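Local structure of ribonuclease H (Uncultured organism, 3U3G) at residues 16-21 and 40-45; 7-12 and 126-131. The protein probably cleaves the RNA strand of RNA/DNA hybrids, as a ribonuclease of the type 1 RNase H family. One frame throughout, in Å; residues are numbered along the deposited sequence.

Contact 1 of 2, residues 16-21 and 40-45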
loop_
_atom_site.group_PDB
_atom_site.type_symbol
_atom_site.label_atom_id
_atom_site.label_comp_id
_atom_site.label_asym_id
_atom_site.label_seq_id
_atom_site.Cartn_x
_atom_site.Cartn_y
_atom_site.Cartn_z
ATOM N N PRO A 16 16.351 -10.193 5.643
ATOM C CA PRO A 16 15.919 -8.816 5.338
ATOM C C PRO A 16 17.002 -7.988 4.733
ATOM O O PRO A 16 18.151 -8.343 4.726
ATOM C CB PRO A 16 15.622 -8.253 6.728
ATOM C CG PRO A 16 16.641 -8.947 7.629
ATOM C CD PRO A 16 16.676 -10.334 7.058
ATOM N N GLY A 17 16.613 -6.855 4.216
ATOM C CA GLY A 17 17.560 -5.935 3.603
ATOM C C GLY A 17 16.927 -4.568 3.432
ATOM O O GLY A 17 15.749 -4.386 3.758
ATOM N N PRO A 18 17.704 -3.598 2.930
ATOM C CA PRO A 18 17.212 -2.245 2.659
ATOM C C PRO A 18 15.876 -2.267 1.907
ATOM O O PRO A 18 15.744 -2.918 0.874
ATOM C CB PRO A 18 18.323 -1.638 1.792
ATOM C CG PRO A 18 19.564 -2.389 2.224
ATOM C CD PRO A 18 19.071 -3.794 2.408
ATOM N N ALA A 19 14.873 -1.589 2.461
ATOM C CA ALA A 19 13.501 -1.734 1.976
ATOM C C ALA A 19 12.841 -0.389 1.719
ATOM O O ALA A 19 13.217 0.630 2.304
ATOM C CB ALA A 19 12.673 -2.568 2.939
ATOM N N GLY A 20 11.816 -0.415 0.878
ATOM C CA GLY A 20 11.146 0.797 0.454
ATOM C C GLY A 20 9.668 0.562 0.270
ATOM O O GLY A 20 9.223 -0.569 0.063
ATOM N N ILE A 21 8.914 1.659 0.254
ATOM C CA ILE A 21 7.480 1.607 -0.040
ATOM C C ILE A 21 7.136 2.625 -1.111
ATOM O O ILE A 21 7.837 3.639 -1.267
ATOM C CB ILE A 21 6.623 1.835 1.221
ATOM C CG1 ILE A 21 6.908 3.212 1.836
ATOM C CG2 ILE A 21 6.858 0.688 2.218
ATOM C CD1 ILE A 21 6.054 3.530 3.019
ATOM N N ILE A 40 12.391 2.538 4.402
ATOM C CA ILE A 40 11.806 2.125 5.660
ATOM C C ILE A 40 12.771 1.308 6.514
ATOM O O ILE A 40 12.360 0.702 7.495
ATOM C CB ILE A 40 10.490 1.358 5.472
ATOM C CG1 ILE A 40 10.721 0.042 4.723
ATOM C CG2 ILE A 40 9.478 2.204 4.717
ATOM C CD1 ILE A 40 9.551 -0.913 4.846
ATOM N N GLY A 41 14.065 1.446 6.246
ATOM C CA GLY A 41 15.061 0.628 6.946
ATOM C C GLY A 41 15.077 -0.789 6.410
ATOM O O GLY A 41 14.650 -1.044 5.282
ATOM N N GLU A 42 15.681 -1.699 7.163
ATOM C CA GLU A 42 15.865 -3.064 6.676
ATOM C C GLU A 42 14.746 -3.964 7.156
ATOM O O GLU A 42 14.421 -3.993 8.349
ATOM C CB GLU A 42 17.217 -3.619 7.125
ATOM C CG GLU A 42 18.386 -2.782 6.646
ATOM C CD GLU A 42 19.672 -3.572 6.538
ATOM O OE1 GLU A 42 19.619 -4.816 6.610
ATOM O OE2 GLU A 42 20.718 -2.948 6.282
ATOM N N THR A 43 14.055 -4.576 6.204
ATOM C CA THR A 43 12.987 -5.505 6.527
ATOM C C THR A 43 12.849 -6.581 5.454
ATOM O O THR A 43 13.667 -6.670 4.541
ATOM C CB THR A 43 11.638 -4.785 6.693
ATOM O OG1 THR A 43 10.723 -5.665 7.365
ATOM C CG2 THR A 43 11.078 -4.398 5.328
ATOM N N THR A 44 11.835 -7.423 5.584
ATOM C CA THR A 44 11.517 -8.359 4.518
ATOM C C THR A 44 10.543 -7.770 3.514
ATOM O O THR A 44 9.930 -6.719 3.754
ATOM C CB THR A 44 10.918 -9.649 5.068
ATOM O OG1 THR A 44 9.669 -9.344 5.704
ATOM C CG2 THR A 44 11.859 -10.281 6.073
ATOM N N ASN A 45 10.440 -8.432 2.370
ATOM C CA ASN A 45 9.579 -7.999 1.301
ATOM C C ASN A 45 8.136 -7.880 1.777
ATOM O O ASN A 45 7.440 -6.924 1.454
ATOM C CB ASN A 45 9.663 -8.974 0.123
ATOM C CG ASN A 45 9.548 -8.278 -1.200
ATOM O OD1 ASN A 45 8.435 -8.092 -1.704
ATOM N ND2 ASN A 45 10.637 -7.626 -1.605
#
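Gly17 and Thr43 bind each other twice through their backbones: Gly17 N donates to Thr43 O at 3.0 Å, nearly straight at 163°, and Thr43 N returns a bond to Gly17 O. Two residues on, Ala19 uses both its peptide groups, its N giving a bent bond (133°) to Gly41 O while its O accepts one from Ile40 N at 3.0 Å. Gly41 has a positive phi, which a residue without a side chain adopts easily, where the chain comes to its corner. Between the bonded pairs, Pro18 faces Glu42 across a non-hydrogen-bonded site where the lack of an N-H loses no bond to this partner strand; the extended Glu42 chain runs beside the proline ring, CD to CD 4.2 Å. On the sheet's other face the small Ala19 suits a tight spot, its CB only 3.4 Å from Thr43 CG2. Ile40 turns CG1 between its backbone N and carbonyl carbon (chi1 64°), which lays CG1 against the Ala19 carbonyl, and its CG2 meets Ile21 CG2 at 3.9 Å, the two side chains crossing at about a right angle. Thr44 N-caps helix 45-60, its OG1 weakly bonded to Val47 N. This is the open end of the antiparallel hairpin 17-26/32-41 of the RNase H fold, where the outermost strand turns off into a helix.

Contact 2 of 2, residues 7-12 and 126-131; sequences YTDGGA and RADELV
Asp9 projects from its strand towards helix 126-131 and touches it at both ends of its side chain. Its CB rests on the methyl of Ala127, 3.7 Å from CB to CB; the small alanine lets the helix come within 7.1 Å of the strand, measured between the axes of the two segments, which cross at -38°. With CG anti to the backbone N (chi1 -161°), the Asp9 carboxylate reaches along the helix to the next residue, and OD2 lies 3.4 Å from Asp128 CA. Its other oxygen, OD1, receives a weak bond from Gly10 N. One helical turn after Ala127, Val131 spreads its two methyls along the strand: CG2 sits 3.4 Å from Asp9 O, while CG1 lies over the backbone of Gly11, 3.7 Å from Gly11 N. Glycine suits the place, since the absence of a side chain leaves room for that methyl against the backbone. Asp9 and Asp128 run alongside each other in the same direction, their carboxylate planes turned 36° apart, with Asp9 OD2 and Asp128 OD1 at 3.7 Å. A water spans the pair, donating one hydrogen to Asp9 OD2 at 2.7 Å and the other to Asp128 OD1 at 2.8 Å. Glu49 brings a third carboxylate close to Asp9 OD1. Packing by Ala127 and Val131 holds strand and helix close, and the water donating to both carboxylates probably offsets part of their mutual repulsion, an arrangement consistent with the acidic cluster by which RNases H hold catalytic magnesium ions.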
loop_
_atom_site.group_PDB
_atom_site.type_symbol
_atom_site.label_atom_id
_atom_site.label_comp_id
_atom_site.label_asym_id
_atom_site.label_seq_id
_atom_site.Cartn_x
_atom_site.Cartn_y
_atom_site.Cartn_z
ATOM N N TYR A 7 -2.585 2.811 -5.470
ATOM C CA TYR A 7 -1.710 1.681 -5.794
ATOM C C TYR A 7 -0.624 1.622 -4.736
ATOM O O TYR A 7 -0.022 2.651 -4.403
ATOM C CB TYR A 7 -1.016 1.886 -7.147
ATOM C CG TYR A 7 -1.956 2.128 -8.303
ATOM C CD1 TYR A 7 -2.647 3.333 -8.420
ATOM C CD2 TYR A 7 -2.261 1.103 -9.193
ATOM C CE1 TYR A 7 -3.509 3.569 -9.492
ATOM C CE2 TYR A 7 -3.132 1.324 -10.255
ATOM C CZ TYR A 7 -3.788 2.530 -10.364
ATOM O OH TYR A 7 -4.715 2.739 -11.384
ATOM N N THR A 8 -0.336 0.435 -4.230
ATOM C CA THR A 8 0.772 0.308 -3.293
ATOM C C THR A 8 1.737 -0.773 -3.715
ATOM O O THR A 8 1.350 -1.733 -4.385
ATOM C CB THR A 8 0.318 0.027 -1.842
ATOM O OG1 THR A 8 -0.254 -1.287 -1.759
ATOM C CG2 THR A 8 -0.713 1.060 -1.373
ATOM N N ASP A 9 2.986 -0.620 -3.305
ATOM C CA ASP A 9 3.978 -1.677 -3.434
ATOM C C ASP A 9 5.026 -1.484 -2.340
ATOM O O ASP A 9 5.241 -0.371 -1.838
ATOM C CB ASP A 9 4.639 -1.625 -4.824
ATOM C CG ASP A 9 5.331 -2.932 -5.213
ATOM O OD1 ASP A 9 5.110 -3.974 -4.562
ATOM O OD2 ASP A 9 6.099 -2.916 -6.200
ATOM N N GLY A 10 5.676 -2.578 -1.964
ATOM C CA GLY A 10 6.811 -2.529 -1.062
ATOM C C GLY A 10 7.799 -3.588 -1.484
ATOM O O GLY A 10 7.421 -4.606 -2.062
ATOM N N GLY A 11 9.068 -3.343 -1.210
ATOM C CA GLY A 11 10.103 -4.306 -1.559
ATOM C C GLY A 11 11.290 -4.197 -0.637
ATOM O O GLY A 11 11.581 -3.127 -0.101
ATOM N N ALA A 12 12.046 -5.262 -0.548
ATOM C CA ALA A 12 13.326 -5.255 0.120
ATOM C C ALA A 12 14.421 -5.933 -0.737
ATOM O O ALA A 12 14.173 -6.845 -1.427
ATOM C CB ALA A 12 13.211 -5.958 1.453
ATOM N N ARG A 126 4.409 2.004 -11.590
ATOM C CA ARG A 126 4.735 3.281 -10.955
ATOM C C ARG A 126 5.112 3.104 -9.474
ATOM O O ARG A 126 6.146 3.597 -9.017
ATOM C CB ARG A 126 3.569 4.263 -11.068
ATOM C CG ARG A 126 3.423 4.919 -12.427
ATOM C CD ARG A 126 2.173 5.784 -12.461
ATOM N NE ARG A 126 2.290 6.974 -11.617
ATOM C CZ ARG A 126 1.327 7.884 -11.490
ATOM N NH1 ARG A 126 0.121 7.627 -11.979
ATOM N NH2 ARG A 126 1.531 8.993 -10.784
ATOM N N ALA A 127 4.266 2.392 -8.737
ATOM C CA ALA A 127 4.550 2.132 -7.326
ATOM C C ALA A 127 5.865 1.374 -7.163
ATOM O O ALA A 127 6.612 1.619 -6.220
ATOM C CB ALA A 127 3.401 1.389 -6.675
ATOM N N ASP A 128 6.110 0.394 -8.028
ATOM C CA ASP A 128 7.400 -0.290 -8.011
ATOM C C ASP A 128 8.583 0.657 -8.207
ATOM O O ASP A 128 9.613 0.522 -7.537
ATOM C CB ASP A 128 7.427 -1.422 -9.046
ATOM C CG ASP A 128 8.787 -2.096 -9.150
ATOM O OD1 ASP A 128 9.077 -2.975 -8.322
ATOM O OD2 ASP A 128 9.599 -1.668 -9.999
ATOM N N GLU A 129 8.451 1.591 -9.146
ATOM C CA GLU A 129 9.492 2.586 -9.369
ATOM C C GLU A 129 9.737 3.407 -8.111
ATOM O O GLU A 129 10.885 3.698 -7.754
ATOM C CB GLU A 129 9.138 3.514 -10.543
ATOM C CG GLU A 129 8.767 2.800 -11.835
ATOM C CD GLU A 129 8.131 3.732 -12.872
ATOM O OE1 GLU A 129 8.118 4.965 -12.659
ATOM O OE2 GLU A 129 7.626 3.223 -13.898
ATOM N N LEU A 130 8.658 3.736 -7.405
ATOM C CA LEU A 130 8.778 4.558 -6.206
ATOM C C LEU A 130 9.543 3.816 -5.110
ATOM O O LEU A 130 10.363 4.400 -4.404
ATOM C CB LEU A 130 7.386 4.966 -5.707
ATOM C CG LEU A 130 6.614 5.925 -6.615
ATOM C CD1 LEU A 130 5.236 6.213 -6.021
ATOM C CD2 LEU A 130 7.396 7.211 -6.798
ATOM N N VAL A 131 9.269 2.522 -4.961
ATOM C CA VAL A 131 10.023 1.684 -4.025
ATOM C C VAL A 131 11.515 1.764 -4.345
ATOM O O VAL A 131 12.347 2.009 -3.474
ATOM C CB VAL A 131 9.554 0.205 -4.113
ATOM C CG1 VAL A 131 10.514 -0.716 -3.348
ATOM C CG2 VAL A 131 8.131 0.064 -3.576
HETATM O O HOH W 1 8.731 -3.166 -5.522
#

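In the fold
The centres of contacts 1 and 2 are 12 Å apart, and the two meet where strands 3-12 and 17-26 run as antiparallel neighbours: Gly20 N probably hydrogen-bonds to Gly11 O at 2.9 Å, and Ala19 CB packs 3.3 Å from the same oxygen. Contact 2 lies deeper, its centre about 8 Å from the centre of the chain against about 14 Å for contact 1, which pairs the edge strand of the sheet. Contact 2 contains part of the probable catalytic site: it brings Asp128 to Asp9, which also touches Asp77. Contact 1 relates to that site indirectly, through helix 45-60, which starts at its end and carries Glu49, close to Asp9.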